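Local coordinates for protein DELTA1-pyrroline-2-carboxylate reductase (Thermococcus litoralis DSM 5473, PDB 6T3E) that reduces Delta1-pyrroline-2-carboxylate to L-proline with NADH as hydride donor, probably as a step of L-hydroxyproline metabolism, at residues Thr259-Lys264 and Gly287-Gly292; Lys40-Ser45 and Ala328-Leu333; Thr165-Val170 and Ile202-Val207. One frame throughout, in Å; residues are numbered along the deposited sequence.

Contact 1. Residues Thr259-Lys264 and Gly287-Gly292; sequences TVRKSK and GVIDEG
Val260 and Ile289 form the closed inner half of this contact, while Arg261 and Val288 form its outer half. CG1 of Val260 meets CD1 of Ile289 at 3.6 Å, the two side chains crossing at about a right angle. Ile289 presents different branches to different partners: CD1 goes to the valine, whereas CG2 lies 3.8 Å from CG of Arg261. With chi1 at 50°, CG1 of Ile289 sits between its own backbone N and carbonyl carbon and carries CD1 inward. Ile280, Pro283 and Met284 of helix 278-286 close this inner side, where Val260 leans on Ile280 and Ile289 on the other two. The carbonyl O of Val260 also accepts a hydrogen bond from His293 NE2, which ties the helix end to the loop's far end.

The outer half is just as close at its aliphatic root: CB of Arg261 lies 3.6 Å from CG1 of Val288. Only the far end leaves the contact, as the chain bends at chi2 and chi3 and takes the guanidinium group to a salt bridge from NH1 to Glu258. No hydrogen bond joins the two segments. Just ahead of Val288, Gly287 has a phi of 94° and is the C-prime residue of a Schellman motif, Val288 N bonding Pro283 O and Gly287 N bonding Met284 O; this helix end delivers the loop to strand 294-297, an edge strand of the parallel, Rossmann-type sheet.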
loop_
_atom_site.group_PDB
_atom_site.type_symbol
_atom_site.label_atom_id
_atom_site.label_comp_id
_atom_site.label_asym_id
_atom_site.label_seq_id
_atom_site.Cartn_x
_atom_site.Cartn_y
_atom_site.Cartn_z
ATOM N N THR B 259 -5.688 -33.591 0.436
ATOM C CA THR B 259 -6.305 -32.876 1.548
ATOM C C THR B 259 -7.349 -31.869 1.064
ATOM O O THR B 259 -8.463 -31.810 1.603
ATOM C CB THR B 259 -5.220 -32.170 2.367
ATOM O OG1 THR B 259 -4.325 -33.144 2.923
ATOM C CG2 THR B 259 -5.842 -31.344 3.487
ATOM N N VAL B 260 -7.018 -31.098 0.026
ATOM C CA VAL B 260 -7.942 -30.085 -0.472
ATOM C C VAL B 260 -9.162 -30.741 -1.111
ATOM O O VAL B 260 -10.306 -30.393 -0.795
ATOM C CB VAL B 260 -7.229 -29.133 -1.450
ATOM C CG1 VAL B 260 -8.137 -27.975 -1.822
ATOM C CG2 VAL B 260 -5.935 -28.613 -0.840
ATOM N N ARG B 261 -8.937 -31.710 -2.006
ATOM C CA ARG B 261 -10.059 -32.351 -2.689
ATOM C C ARG B 261 -10.996 -33.030 -1.704
ATOM O O ARG B 261 -12.220 -32.989 -1.874
ATOM C CB ARG B 261 -9.561 -33.369 -3.715
ATOM C CG ARG B 261 -10.651 -33.833 -4.683
ATOM C CD ARG B 261 -10.510 -35.301 -5.060
ATOM N NE ARG B 261 -11.238 -36.201 -4.162
ATOM C CZ ARG B 261 -10.652 -37.012 -3.284
ATOM N NH1 ARG B 261 -9.331 -37.028 -3.190
ATOM N NH2 ARG B 261 -11.380 -37.800 -2.498
ATOM N N LYS B 262 -10.437 -33.655 -0.666
ATOM C CA LYS B 262 -11.217 -34.458 0.266
ATOM C C LYS B 262 -12.132 -33.621 1.159
ATOM O O LYS B 262 -13.074 -34.169 1.741
ATOM C CB LYS B 262 -10.267 -35.295 1.121
ATOM C CG LYS B 262 -10.922 -36.316 2.001
ATOM C CD LYS B 262 -9.988 -36.724 3.135
ATOM C CE LYS B 262 -8.942 -37.719 2.673
ATOM N NZ LYS B 262 -9.331 -39.120 3.035
ATOM N N SER B 263 -11.907 -32.314 1.256
ATOM C CA SER B 263 -12.553 -31.497 2.271
ATOM C C SER B 263 -13.617 -30.589 1.675
ATOM O O SER B 263 -13.646 -30.318 0.470
ATOM C CB SER B 263 -11.536 -30.631 3.022
ATOM O OG SER B 263 -10.740 -31.396 3.904
ATOM N N LYS B 264 -14.492 -30.121 2.564
ATOM C CA LYS B 264 -15.426 -29.041 2.272
ATOM C C LYS B 264 -14.670 -27.733 2.458
ATOM O O LYS B 264 -14.345 -27.354 3.588
ATOM C CB LYS B 264 -16.641 -29.126 3.196
ATOM C CG LYS B 264 -17.866 -28.371 2.704
ATOM C CD LYS B 264 -18.777 -27.994 3.853
ATOM C CE LYS B 264 -20.223 -28.274 3.525
ATOM N NZ LYS B 264 -21.106 -27.947 4.670
ATOM N N GLY B 287 -5.899 -30.415 -12.055
ATOM C CA GLY B 287 -7.214 -30.885 -12.444
ATOM C C GLY B 287 -7.963 -31.672 -11.383
ATOM O O GLY B 287 -9.047 -32.196 -11.677
ATOM N N VAL B 288 -7.402 -31.802 -10.174
ATOM C CA VAL B 288 -8.074 -32.520 -9.091
ATOM C C VAL B 288 -9.303 -31.760 -8.612
ATOM O O VAL B 288 -10.301 -32.357 -8.192
ATOM C CB VAL B 288 -7.094 -32.784 -7.934
ATOM C CG1 VAL B 288 -7.790 -33.516 -6.806
ATOM C CG2 VAL B 288 -5.916 -33.593 -8.421
ATOM N N ILE B 289 -9.242 -30.435 -8.630
ATOM C CA ILE B 289 -10.366 -29.607 -8.229
ATOM C C ILE B 289 -10.473 -28.442 -9.200
ATOM O O ILE B 289 -9.557 -28.164 -9.978
ATOM C CB ILE B 289 -10.218 -29.108 -6.776
ATOM C CG1 ILE B 289 -8.837 -28.488 -6.557
ATOM C CG2 ILE B 289 -10.446 -30.250 -5.795
ATOM C CD1 ILE B 289 -8.789 -27.511 -5.383
ATOM N N ASP B 290 -11.631 -27.788 -9.183
ATOM C CA ASP B 290 -11.866 -26.588 -9.972
ATOM C C ASP B 290 -12.374 -25.495 -9.042
ATOM O O ASP B 290 -12.488 -25.691 -7.829
ATOM C CB ASP B 290 -12.842 -26.850 -11.129
ATOM C CG ASP B 290 -14.206 -27.339 -10.659
ATOM O OD1 ASP B 290 -14.499 -27.229 -9.449
ATOM O OD2 ASP B 290 -14.981 -27.845 -11.505
ATOM N N GLU B 291 -12.703 -24.342 -9.632
ATOM C CA GLU B 291 -13.112 -23.179 -8.849
ATOM C C GLU B 291 -14.381 -23.444 -8.049
ATOM O O GLU B 291 -14.611 -22.798 -7.019
ATOM C CB GLU B 291 -13.313 -21.982 -9.775
ATOM C CG GLU B 291 -13.471 -20.664 -9.058
ATOM C CD GLU B 291 -13.394 -19.484 -10.004
ATOM O OE1 GLU B 291 -12.620 -19.557 -10.990
ATOM O OE2 GLU B 291 -14.103 -18.484 -9.753
ATOM N N GLY B 292 -15.225 -24.363 -8.519
ATOM C CA GLY B 292 -16.458 -24.723 -7.839
ATOM C C GLY B 292 -16.275 -25.553 -6.586
ATOM O O GLY B 292 -17.238 -25.705 -5.826
#

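Contact 2. Residues Lys40-Ser45 and Ala328-Leu333; sequences KEVIES and AITAKL
The peptide carbonyl of Ser45 is the flat group met by the opposite helix, and Ile329 lies over one face of it with two branches, both on that face: CG1 lies 3.3 Å and CG2 3.7 Å from Ser45 O. Neither is a polar partner, so this is van der Waals contact against the backbone. A second carbonyl, that of Glu41, receives two donors from Ser45: the backbone N, in the helical pattern, and OG at 2.8 Å, which stands above the carbonyl plane, 43° out of it. That bond holds the serine hydroxyl against its own helix. OG lies beside the backbone N (chi1 -52°), and its outer side is turned to Leu333, whose CG is 3.8 Å from Ser45 OG. Ser45 CB also touches CG1 of Ile329, at 3.9 Å.

Helix 39-54 and helix 324-341 pack here with short-segment axes 9.7 Å apart and an angle of 131° between their directions. Helix 324-341 rests on the mixed sheet, through Ala328 on strand 87-95, and helix 39-54 packs on it and on helix 128-146, which touches both Val42 (Ala137) and Thr330 (Ile130). That strand and helix 128-146 both supply residues to the proline pocket; the bound proline lies about 11 Å from the Thr330 side chain.

Val42 and Thr330 meet obliquely, CG1 of the valine 3.7 Å from OG1 of the threonine. The hydroxyl is engaged within its own helix, hydrogen-bonded to Glu326 O, and presents no bond across the interface. At the more open border Glu41 and Lys337 make a long, weak ion pair.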
loop_
_atom_site.group_PDB
_atom_site.type_symbol
_atom_site.label_atom_id
_atom_site.label_comp_id
_atom_site.label_asym_id
_atom_site.label_seq_id
_atom_site.Cartn_x
_atom_site.Cartn_y
_atom_site.Cartn_z
ATOM N N LYS B 40 -10.747 -12.891 22.564
ATOM C CA LYS B 40 -12.207 -12.914 22.517
ATOM C C LYS B 40 -12.755 -11.661 21.850
ATOM O O LYS B 40 -13.704 -11.733 21.058
ATOM C CB LYS B 40 -12.773 -13.062 23.925
ATOM C CG LYS B 40 -14.269 -13.251 23.953
ATOM C CD LYS B 40 -14.751 -13.531 25.366
ATOM C CE LYS B 40 -16.174 -13.045 25.552
ATOM N NZ LYS B 40 -16.555 -12.083 24.483
ATOM N N GLU B 41 -12.150 -10.507 22.145
ATOM C CA GLU B 41 -12.536 -9.258 21.492
ATOM C C GLU B 41 -12.241 -9.308 19.994
ATOM O O GLU B 41 -13.074 -8.906 19.172
ATOM C CB GLU B 41 -11.819 -8.083 22.157
ATOM C CG GLU B 41 -12.581 -7.489 23.324
ATOM C CD GLU B 41 -11.765 -6.477 24.118
ATOM O OE1 GLU B 41 -12.367 -5.733 24.931
ATOM O OE2 GLU B 41 -10.523 -6.430 23.932
ATOM N N VAL B 42 -11.047 -9.790 19.623
ATOM C CA VAL B 42 -10.631 -9.804 18.223
ATOM C C VAL B 42 -11.495 -10.760 17.421
ATOM O O VAL B 42 -11.805 -10.496 16.249
ATOM C CB VAL B 42 -9.138 -10.173 18.103
ATOM C CG1 VAL B 42 -8.654 -10.005 16.668
ATOM C CG2 VAL B 42 -8.308 -9.296 19.008
ATOM N N ILE B 43 -11.906 -11.872 18.031
ATOM C CA ILE B 43 -12.782 -12.809 17.340
ATOM C C ILE B 43 -14.098 -12.131 16.985
ATOM O O ILE B 43 -14.551 -12.177 15.834
ATOM C CB ILE B 43 -13.000 -14.063 18.204
ATOM C CG1 ILE B 43 -11.770 -14.980 18.118
ATOM C CG2 ILE B 43 -14.303 -14.776 17.809
ATOM C CD1 ILE B 43 -11.633 -15.923 19.273
ATOM N N GLU B 44 -14.697 -11.437 17.958
ATOM C CA GLU B 44 -15.929 -10.706 17.687
ATOM C C GLU B 44 -15.718 -9.650 16.614
ATOM O O GLU B 44 -16.549 -9.495 15.712
ATOM C CB GLU B 44 -16.455 -10.061 18.972
ATOM C CG GLU B 44 -16.883 -11.059 20.042
ATOM C CD GLU B 44 -17.086 -10.416 21.407
ATOM O OE1 GLU B 44 -17.480 -9.229 21.470
ATOM O OE2 GLU B 44 -16.840 -11.104 22.420
ATOM N N SER B 45 -14.582 -8.948 16.665
ATOM C CA SER B 45 -14.357 -7.832 15.751
ATOM C C SER B 45 -14.124 -8.312 14.327
ATOM O O SER B 45 -14.664 -7.731 13.378
ATOM C CB SER B 45 -13.166 -7.004 16.222
ATOM O OG SER B 45 -13.314 -6.635 17.578
ATOM N N ALA B 328 -7.852 -3.728 9.590
ATOM C CA ALA B 328 -8.518 -2.453 9.855
ATOM C C ALA B 328 -9.438 -2.555 11.069
ATOM O O ALA B 328 -9.467 -1.652 11.907
ATOM C CB ALA B 328 -9.288 -1.976 8.623
ATOM N N ILE B 329 -10.199 -3.642 11.187
ATOM C CA ILE B 329 -11.113 -3.756 12.320
ATOM C C ILE B 329 -10.334 -3.932 13.616
ATOM O O ILE B 329 -10.758 -3.460 14.679
ATOM C CB ILE B 329 -12.141 -4.884 12.093
ATOM C CG1 ILE B 329 -13.290 -4.748 13.091
ATOM C CG2 ILE B 329 -11.503 -6.248 12.203
ATOM C CD1 ILE B 329 -14.130 -3.529 12.858
ATOM N N THR B 330 -9.194 -4.619 13.561
ATOM C CA THR B 330 -8.385 -4.768 14.763
ATOM C C THR B 330 -7.627 -3.481 15.104
ATOM O O THR B 330 -7.600 -3.065 16.271
ATOM C CB THR B 330 -7.450 -5.956 14.578
ATOM O OG1 THR B 330 -8.245 -7.132 14.379
ATOM C CG2 THR B 330 -6.571 -6.157 15.797
ATOM N N ALA B 331 -7.083 -2.791 14.093
ATOM C CA ALA B 331 -6.369 -1.543 14.345
ATOM C C ALA B 331 -7.290 -0.477 14.912
ATOM O O ALA B 331 -6.899 0.257 15.830
ATOM C CB ALA B 331 -5.735 -1.028 13.062
ATOM N N LYS B 332 -8.524 -0.383 14.399
ATOM C CA LYS B 332 -9.429 0.630 14.925
ATOM C C LYS B 332 -9.917 0.243 16.313
ATOM O O LYS B 332 -10.027 1.098 17.196
ATOM C CB LYS B 332 -10.610 0.830 13.967
ATOM C CG LYS B 332 -11.598 1.945 14.354
ATOM C CD LYS B 332 -11.229 3.319 13.717
ATOM C CE LYS B 332 -12.222 4.459 14.087
ATOM N NZ LYS B 332 -11.561 5.790 14.339
ATOM N N LEU B 333 -10.113 -1.055 16.537
ATOM C CA LEU B 333 -10.387 -1.587 17.867
ATOM C C LEU B 333 -9.288 -1.186 18.842
ATOM O O LEU B 333 -9.561 -0.673 19.934
ATOM C CB LEU B 333 -10.523 -3.112 17.768
ATOM C CG LEU B 333 -10.890 -3.997 18.949
ATOM C CD1 LEU B 333 -9.678 -4.496 19.688
ATOM C CD2 LEU B 333 -11.818 -3.243 19.866
#

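Contact 3. Residues Thr165-Val170 and Ile202-Val207; sequences TQLWAV and IEIKTV
Leu167, on the helix that follows the first strand of the nucleotide-binding domain, reaches two isoleucines through a single methyl, CD2: Ile202 just before the edge strand and Ile204 on it. Ile202 comes first. Its CG1 stands between the backbone N and the carbonyl carbon (chi1 61°), and this sends CD1 toward the helix, where it meets Leu167 CD2 tip to tip at 4.1 Å. The backbone carbonyl of Ile202 is held separately, by Ser197 OG of the preceding helix 186-200.

Ile204 follows, again facing the helix as strand alternation requires, while the residues flanking it bond through their backbones to strand 178-182. Its CD1 approaches the same methyl of Leu167 end-on, at 3.9 Å, the closer of the two meetings, and its side chain also packs on Ala179, Val181 and Ala193.

The backbones are far apart, with Leu167 CA 10.7 Å from Ile204 CA at the nearest pairing, so side-chain ends bridge the whole gap; Leu200 also touches the leucine. In this Rossmann-type sheet Leu167 thus touches both strand 219-222, through Ile221, and the edge strand. With no hydrogen bond or charge across it, the contact between the segments is purely apolar, methyl to methyl, and it probably contributes through burial of hydrocarbon rather than through directional bonds.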
loop_
_atom_site.group_PDB
_atom_site.type_symbol
_atom_site.label_atom_id
_atom_site.label_comp_id
_atom_site.label_asym_id
_atom_site.label_seq_id
_atom_site.Cartn_x
_atom_site.Cartn_y
_atom_site.Cartn_z
ATOM N N THR B 165 -1.338 -18.105 18.493
ATOM C CA THR B 165 -2.657 -17.488 18.414
ATOM C C THR B 165 -3.670 -18.398 17.732
ATOM O O THR B 165 -4.879 -18.280 17.978
ATOM C CB THR B 165 -2.568 -16.163 17.671
ATOM O OG1 THR B 165 -1.847 -16.365 16.454
ATOM C CG2 THR B 165 -1.850 -15.120 18.533
ATOM N N GLN B 166 -3.209 -19.287 16.852
ATOM C CA GLN B 166 -4.127 -20.238 16.244
ATOM C C GLN B 166 -4.743 -21.132 17.304
ATOM O O GLN B 166 -5.969 -21.265 17.381
ATOM C CB GLN B 166 -3.404 -21.071 15.196
ATOM C CG GLN B 166 -3.231 -20.386 13.861
ATOM C CD GLN B 166 -4.533 -20.172 13.137
ATOM O OE1 GLN B 166 -5.433 -21.029 13.164
ATOM N NE2 GLN B 166 -4.639 -19.026 12.456
ATOM N N LEU B 167 -3.905 -21.730 18.156
ATOM C CA LEU B 167 -4.438 -22.599 19.199
ATOM C C LEU B 167 -5.246 -21.803 20.213
ATOM O O LEU B 167 -6.297 -22.268 20.671
ATOM C CB LEU B 167 -3.311 -23.369 19.893
ATOM C CG LEU B 167 -3.780 -24.380 20.955
ATOM C CD1 LEU B 167 -4.611 -25.492 20.339
ATOM C CD2 LEU B 167 -2.620 -24.949 21.780
ATOM N N TRP B 168 -4.787 -20.591 20.548
ATOM C CA TRP B 168 -5.510 -19.744 21.499
ATOM C C TRP B 168 -6.924 -19.447 21.011
ATOM O O TRP B 168 -7.894 -19.600 21.758
ATOM C CB TRP B 168 -4.723 -18.450 21.746
ATOM C CG TRP B 168 -5.341 -17.490 22.732
ATOM C CD1 TRP B 168 -6.390 -17.729 23.571
ATOM C CD2 TRP B 168 -4.933 -16.137 22.980
ATOM N NE1 TRP B 168 -6.675 -16.612 24.313
ATOM C CE2 TRP B 168 -5.794 -15.619 23.978
ATOM C CE3 TRP B 168 -3.925 -15.313 22.457
ATOM C CZ2 TRP B 168 -5.682 -14.312 24.465
ATOM C CZ3 TRP B 168 -3.811 -14.012 22.942
ATOM C CH2 TRP B 168 -4.690 -13.526 23.940
ATOM N N ALA B 169 -7.068 -19.052 19.747
ATOM C CA ALA B 169 -8.401 -18.758 19.229
ATOM C C ALA B 169 -9.265 -20.012 19.117
ATOM O O ALA B 169 -10.493 -19.922 19.222
ATOM C CB ALA B 169 -8.298 -18.054 17.882
ATOM N N VAL B 170 -8.660 -21.175 18.851
ATOM C CA VAL B 170 -9.427 -22.420 18.845
ATOM C C VAL B 170 -9.930 -22.747 20.249
ATOM O O VAL B 170 -11.047 -23.251 20.419
ATOM C CB VAL B 170 -8.588 -23.570 18.244
ATOM C CG1 VAL B 170 -9.281 -24.914 18.438
ATOM C CG2 VAL B 170 -8.352 -23.329 16.772
ATOM N N ILE B 202 -4.029 -26.030 29.365
ATOM C CA ILE B 202 -4.352 -27.319 28.776
ATOM C C ILE B 202 -3.053 -28.087 28.615
ATOM O O ILE B 202 -1.964 -27.510 28.558
ATOM C CB ILE B 202 -5.065 -27.212 27.409
ATOM C CG1 ILE B 202 -4.169 -26.495 26.392
ATOM C CG2 ILE B 202 -6.426 -26.534 27.545
ATOM C CD1 ILE B 202 -4.499 -26.801 24.939
ATOM N N GLU B 203 -3.184 -29.411 28.537
ATOM C CA GLU B 203 -2.032 -30.280 28.342
ATOM C C GLU B 203 -1.600 -30.261 26.876
ATOM O O GLU B 203 -2.421 -30.444 25.970
ATOM C CB GLU B 203 -2.356 -31.706 28.791
ATOM C CG GLU B 203 -1.209 -32.678 28.590
ATOM C CD GLU B 203 -1.619 -34.123 28.789
ATOM O OE1 GLU B 203 -2.563 -34.374 29.572
ATOM O OE2 GLU B 203 -0.995 -35.006 28.158
ATOM N N ILE B 204 -0.315 -30.016 26.638
ATOM C CA ILE B 204 0.224 -30.016 25.283
ATOM C C ILE B 204 1.464 -30.902 25.245
ATOM O O ILE B 204 2.414 -30.693 26.010
ATOM C CB ILE B 204 0.539 -28.597 24.783
ATOM C CG1 ILE B 204 -0.743 -27.755 24.797
ATOM C CG2 ILE B 204 1.131 -28.661 23.385
ATOM C CD1 ILE B 204 -0.529 -26.250 24.810
ATOM N N LYS B 205 1.455 -31.882 24.357
ATOM C CA LYS B 205 2.528 -32.847 24.236
ATOM C C LYS B 205 3.092 -32.757 22.834
ATOM O O LYS B 205 2.345 -32.667 21.854
ATOM C CB LYS B 205 2.040 -34.272 24.510
ATOM C CG LYS B 205 1.963 -34.635 25.986
ATOM C CD LYS B 205 3.226 -35.354 26.428
ATOM C CE LYS B 205 3.593 -35.036 27.868
ATOM N NZ LYS B 205 4.880 -35.697 28.240
ATOM N N THR B 206 4.408 -32.750 22.751
ATOM C CA THR B 206 5.059 -32.757 21.456
ATOM C C THR B 206 5.022 -34.175 20.913
ATOM O O THR B 206 5.336 -35.125 21.635
ATOM C CB THR B 206 6.504 -32.274 21.576
ATOM O OG1 THR B 206 7.250 -33.230 22.340
ATOM C CG2 THR B 206 6.560 -30.929 22.279
ATOM N N VAL B 207 4.628 -34.318 19.649
ATOM C CA VAL B 207 4.692 -35.596 18.948
ATOM C C VAL B 207 5.801 -35.486 17.886
ATOM O O VAL B 207 6.266 -34.392 17.556
ATOM C CB VAL B 207 3.334 -35.997 18.315
ATOM C CG1 VAL B 207 2.243 -36.041 19.350
ATOM C CG2 VAL B 207 2.963 -35.054 17.172
#

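Contacts 1 and 3 both belong to the parallel eight-stranded sheet and its covering helices, at its two borders: contact 3 involves outermost strand 203-206, contact 1 the loop entering outermost strand 294-297. Their centres are about 28 Å apart, and contact 3 closes before contact 1 opens. Contact 2 joins helices near the two chain ends, beside the mixed sheet, and encloses the other two along the sequence. Its centre is about 31 Å from that of contact 1, and about 22 Å from that of contact 3, which it touches where Ile43 CD1 lies 4.2 Å from Ala169 O. Helices 39-54 and 161-173 thus touch, probably at the domain junction, consistent with ligand binding between the domains.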